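Local coordinates for glycosyltransferase (Streptomyces viridochromogenes, PDB 2IUY), which probably transfers a sugar from a nucleotide-activated donor as a GT-B-type retaining enzyme of family GT4 in avilamycin A biosynthesis, at residues Leu80-His91 against Leu101-His112. Sequence-based numbering, arbitrary orientation.
Sequences LRTADVDVVHDH and LPPGTAFISSHH
His-89 and Ser-110 meet at the end of two neighbouring parallel strands, 87-90 and 106-111, and illustrate how such a pair delivers polar side chains to the C-terminal ends of its strands. NE2 of His-89 lies 2.8 Å from OG of Ser-110, a hydrogen bond made near the plane of the imidazole, in which either group could be the donor. Two residues further along each segment, ND1 of His-91 and NE2 of His-112 share a second hydrogen bond, again with either ring as possible donor, also 2.8 Å long and fairly straight (166°); the two rings meet rim to rim, their planes only 14° apart. His-91 places NE2 over one face of the His-89 ring. CG2 of Ile-108 comes within 3.5 Å of His-89 CG, meeting the imidazole obliquely; chi1 of -175° swings that ring away from its own backbone N.

Behind these side chains runs regular parallel pairing: Val-88 and Asp-90 each donate N-H to and accept N-H from the residues flanking their partners, as in Val-88 N to Ala-106 O (2.9 Å). On the opposite sheet face, Val-88 CG1 touches the rim atoms CD1 and CE1 of Phe-107, whose CZ reaches Asp-90 CB at 3.8 Å. A water joins Asp-90 OD2 to Ser-109 OG; OD2 also accepts from Gly-94 N, and OD1 is hydrogen-bonded to Ser-92 OG. Ahead of the strands, Leu-101 CD2 from the loop fits against Leu-80 CB of helix 73-82 (3.7 Å), just before the type II turn 102-105.

The hydroxyls of Tyr-332 and Tyr-328 are hydrogen-bonded to His-89 ND1 and Ser-110 OG, so the C-terminal helix 321-336 holds both partners of the first bond. In this Rossmann-like sheet, strand 5-9 flanks 87-90 and strand 123-125 flanks 106-111, while helix 31-45 packs on His-89, His-91 and His-112, the last about 8 Å from UDP-binding Thr-256, side chain to side chain.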
loop_
_atom_site.group_PDB
_atom_site.type_symbol
_atom_site.label_atom_id
_atom_site.label_comp_id
_atom_site.label_asym_id
_atom_site.label_seq_id
_atom_site.Cartn_x
_atom_site.Cartn_y
_atom_site.Cartn_z
ATOM N N LEU A 80 14.511 -2.025 20.703
ATOM C CA LEU A 80 14.813 -3.316 20.052
ATOM C C LEU A 80 16.021 -4.063 20.651
ATOM O O LEU A 80 16.042 -5.301 20.684
ATOM C CB LEU A 80 15.009 -3.112 18.527
ATOM C CG LEU A 80 13.761 -2.732 17.716
ATOM C CD1 LEU A 80 14.154 -2.472 16.243
ATOM C CD2 LEU A 80 12.671 -3.793 17.828
ATOM N N ARG A 81 17.026 -3.320 21.120
ATOM C CA ARG A 81 18.216 -3.916 21.709
ATOM C C ARG A 81 17.916 -4.752 22.970
ATOM O O ARG A 81 18.569 -5.755 23.234
ATOM C CB ARG A 81 19.268 -2.817 21.994
ATOM C CG ARG A 81 20.643 -3.380 22.395
ATOM C CD ARG A 81 21.760 -2.295 22.471
ATOM N NE ARG A 81 22.527 -2.159 21.208
ATOM C CZ ARG A 81 23.568 -2.915 20.809
ATOM N NH1 ARG A 81 24.068 -3.945 21.539
ATOM N NH2 ARG A 81 24.147 -2.620 19.629
ATOM N N THR A 82 16.913 -4.356 23.734
ATOM C CA THR A 82 16.612 -5.033 24.996
ATOM C C THR A 82 15.292 -5.816 24.982
ATOM O O THR A 82 14.937 -6.469 25.981
ATOM C CB THR A 82 16.592 -4.018 26.161
ATOM O OG1 THR A 82 15.539 -3.057 25.955
ATOM C CG2 THR A 82 17.966 -3.296 26.263
ATOM N N ALA A 83 14.592 -5.757 23.839
ATOM C CA ALA A 83 13.255 -6.348 23.680
ATOM C C ALA A 83 13.355 -7.848 23.694
ATOM O O ALA A 83 14.285 -8.441 23.124
ATOM C CB ALA A 83 12.547 -5.864 22.387
ATOM N N ASP A 84 12.414 -8.455 24.408
ATOM C CA ASP A 84 12.184 -9.864 24.303
ATOM C C ASP A 84 11.139 -10.167 23.202
ATOM O O ASP A 84 10.007 -10.491 23.491
ATOM C CB ASP A 84 11.732 -10.393 25.674
ATOM C CG ASP A 84 11.637 -11.920 25.727
ATOM O OD1 ASP A 84 12.205 -12.598 24.842
ATOM O OD2 ASP A 84 11.017 -12.440 26.682
ATOM N N VAL A 85 11.514 -10.082 21.925
ATOM C CA VAL A 85 10.561 -10.480 20.856
ATOM C C VAL A 85 11.191 -11.549 20.011
ATOM O O VAL A 85 12.402 -11.667 20.011
ATOM C CB VAL A 85 10.116 -9.304 19.957
ATOM C CG1 VAL A 85 9.226 -8.313 20.734
ATOM C CG2 VAL A 85 11.314 -8.616 19.276
ATOM N N ASP A 86 10.402 -12.324 19.274
ATOM C CA ASP A 86 10.992 -13.364 18.458
ATOM C C ASP A 86 11.466 -12.852 17.083
ATOM O O ASP A 86 12.394 -13.420 16.490
ATOM C CB ASP A 86 10.024 -14.514 18.268
ATOM C CG ASP A 86 9.561 -15.118 19.598
ATOM O OD1 ASP A 86 10.398 -15.715 20.337
ATOM O OD2 ASP A 86 8.371 -14.912 19.929
ATOM N N VAL A 87 10.822 -11.782 16.615
ATOM C CA VAL A 87 10.908 -11.323 15.230
ATOM C C VAL A 87 10.809 -9.814 15.244
ATOM O O VAL A 87 9.910 -9.247 15.885
ATOM C CB VAL A 87 9.670 -11.849 14.367
ATOM C CG1 VAL A 87 9.682 -11.276 12.937
ATOM C CG2 VAL A 87 9.614 -13.391 14.314
ATOM N N VAL A 88 11.738 -9.173 14.543
ATOM C CA VAL A 88 11.615 -7.762 14.179
ATOM C C VAL A 88 11.331 -7.691 12.692
ATOM O O VAL A 88 12.138 -8.093 11.901
ATOM C CB VAL A 88 12.900 -6.956 14.517
ATOM C CG1 VAL A 88 12.857 -5.520 13.959
ATOM C CG2 VAL A 88 13.097 -6.928 16.043
ATOM N N HIS A 89 10.166 -7.160 12.342
ATOM C CA HIS A 89 9.696 -7.067 10.979
ATOM C C HIS A 89 9.613 -5.594 10.595
ATOM O O HIS A 89 8.684 -4.878 11.012
ATOM C CB HIS A 89 8.327 -7.785 10.886
ATOM C CG HIS A 89 7.775 -7.883 9.499
ATOM N ND1 HIS A 89 6.609 -8.570 9.223
ATOM C CD2 HIS A 89 8.193 -7.358 8.320
ATOM C CE1 HIS A 89 6.362 -8.505 7.922
ATOM N NE2 HIS A 89 7.300 -7.763 7.357
ATOM N N ASP A 90 10.625 -5.167 9.830
ATOM C CA ASP A 90 10.850 -3.822 9.400
ATOM C C ASP A 90 10.040 -3.465 8.155
ATOM O O ASP A 90 10.091 -4.138 7.138
ATOM C CB ASP A 90 12.369 -3.535 9.182
ATOM C CG ASP A 90 12.643 -2.040 8.931
ATOM O OD1 ASP A 90 11.927 -1.211 9.542
ATOM O OD2 ASP A 90 13.501 -1.677 8.090
ATOM N N HIS A 91 9.276 -2.375 8.269
ATOM C CA HIS A 91 8.578 -1.773 7.136
ATOM C C HIS A 91 9.111 -0.394 6.814
ATOM O O HIS A 91 8.565 0.256 5.965
ATOM C CB HIS A 91 7.073 -1.648 7.450
ATOM C CG HIS A 91 6.394 -2.979 7.561
ATOM N ND1 HIS A 91 5.713 -3.554 6.515
ATOM C CD2 HIS A 91 6.360 -3.874 8.580
ATOM C CE1 HIS A 91 5.231 -4.720 6.903
ATOM N NE2 HIS A 91 5.605 -4.935 8.155
ATOM N N LEU A 101 20.398 -6.488 17.797
ATOM C CA LEU A 101 19.272 -7.281 18.285
ATOM C C LEU A 101 19.801 -8.425 19.191
ATOM O O LEU A 101 20.931 -8.931 18.979
ATOM C CB LEU A 101 18.466 -7.861 17.102
ATOM C CG LEU A 101 17.795 -6.868 16.144
ATOM C CD1 LEU A 101 16.984 -7.672 15.179
ATOM C CD2 LEU A 101 16.883 -5.830 16.882
ATOM N N PRO A 102 18.991 -8.840 20.181
ATOM C CA PRO A 102 19.414 -9.868 21.116
ATOM C C PRO A 102 19.559 -11.203 20.399
ATOM O O PRO A 102 18.874 -11.436 19.388
ATOM C CB PRO A 102 18.259 -9.926 22.132
ATOM C CG PRO A 102 17.524 -8.680 21.967
ATOM C CD PRO A 102 17.634 -8.377 20.489
ATOM N N PRO A 103 20.454 -12.084 20.904
ATOM C CA PRO A 103 20.611 -13.374 20.218
ATOM C C PRO A 103 19.278 -14.076 20.164
ATOM O O PRO A 103 18.518 -14.036 21.121
ATOM C CB PRO A 103 21.546 -14.172 21.146
ATOM C CG PRO A 103 22.147 -13.176 22.101
ATOM C CD PRO A 103 21.302 -11.956 22.114
ATOM N N GLY A 104 18.974 -14.705 19.045
ATOM C CA GLY A 104 17.740 -15.450 18.925
ATOM C C GLY A 104 16.670 -14.658 18.186
ATOM O O GLY A 104 15.673 -15.227 17.725
ATOM N N THR A 105 16.860 -13.354 18.060
ATOM C CA THR A 105 15.840 -12.524 17.414
ATOM C C THR A 105 16.022 -12.550 15.887
ATOM O O THR A 105 17.069 -12.185 15.379
ATOM C CB THR A 105 15.820 -11.060 17.983
ATOM O OG1 THR A 105 15.634 -11.125 19.395
ATOM C CG2 THR A 105 14.654 -10.291 17.415
ATOM N N ALA A 106 14.973 -12.966 15.162
ATOM C CA ALA A 106 15.003 -12.958 13.688
ATOM C C ALA A 106 14.737 -11.550 13.163
ATOM O O ALA A 106 13.969 -10.780 13.750
ATOM C CB ALA A 106 13.924 -13.946 13.112
ATOM N N PHE A 107 15.380 -11.219 12.053
ATOM C CA PHE A 107 15.140 -9.942 11.401
ATOM C C PHE A 107 14.566 -10.183 9.988
ATOM O O PHE A 107 15.123 -10.950 9.185
ATOM C CB PHE A 107 16.406 -9.085 11.353
ATOM C CG PHE A 107 16.174 -7.736 10.777
ATOM C CD1 PHE A 107 15.655 -6.695 11.567
ATOM C CD2 PHE A 107 16.438 -7.491 9.426
ATOM C CE1 PHE A 107 15.418 -5.430 11.007
ATOM C CE2 PHE A 107 16.234 -6.228 8.865
ATOM C CZ PHE A 107 15.701 -5.210 9.643
ATOM N N ILE A 108 13.422 -9.548 9.724
ATOM C CA ILE A 108 12.761 -9.631 8.418
ATOM C C ILE A 108 12.290 -8.246 7.989
ATOM O O ILE A 108 11.964 -7.393 8.831
ATOM C CB ILE A 108 11.545 -10.675 8.433
ATOM C CG1 ILE A 108 11.084 -11.011 6.993
ATOM C CG2 ILE A 108 10.383 -10.209 9.369
ATOM C CD1 ILE A 108 10.131 -12.241 6.885
ATOM N N SER A 109 12.252 -8.016 6.675
ATOM C CA SER A 109 11.734 -6.714 6.157
ATOM C C SER A 109 10.631 -6.924 5.142
ATOM O O SER A 109 10.680 -7.883 4.406
ATOM C CB SER A 109 12.880 -5.886 5.487
ATOM O OG SER A 109 13.971 -5.693 6.394
ATOM N N SER A 110 9.677 -5.998 5.064
ATOM C CA SER A 110 8.844 -5.851 3.852
ATOM C C SER A 110 9.348 -4.579 3.163
ATOM O O SER A 110 9.261 -3.483 3.713
ATOM C CB SER A 110 7.361 -5.666 4.168
ATOM O OG SER A 110 6.754 -6.808 4.728
ATOM N N HIS A 111 9.867 -4.740 1.963
ATOM C CA HIS A 111 10.264 -3.623 1.122
ATOM C C HIS A 111 9.110 -2.938 0.403
ATOM O O HIS A 111 8.417 -3.553 -0.405
ATOM C CB HIS A 111 11.329 -4.056 0.113
ATOM C CG HIS A 111 12.182 -2.912 -0.330
ATOM N ND1 HIS A 111 12.725 -2.015 0.569
ATOM C CD2 HIS A 111 12.526 -2.471 -1.566
ATOM C CE1 HIS A 111 13.385 -1.083 -0.095
ATOM N NE2 HIS A 111 13.278 -1.336 -1.388
ATOM N N HIS A 112 8.934 -1.660 0.701
ATOM C CA HIS A 112 7.864 -0.864 0.110
ATOM C C HIS A 112 8.371 0.207 -0.879
ATOM O O HIS A 112 7.655 1.195 -1.161
ATOM C CB HIS A 112 7.049 -0.222 1.233
ATOM C CG HIS A 112 6.478 -1.241 2.196
ATOM N ND1 HIS A 112 5.652 -2.262 1.780
ATOM C CD2 HIS A 112 6.597 -1.379 3.536
ATOM C CE1 HIS A 112 5.308 -3.004 2.817
ATOM N NE2 HIS A 112 5.847 -2.475 3.903
HETATM O O HOH W 1 15.090 -3.301 6.669
HETATM O O HOH W 2 9.961 -0.784 3.217
#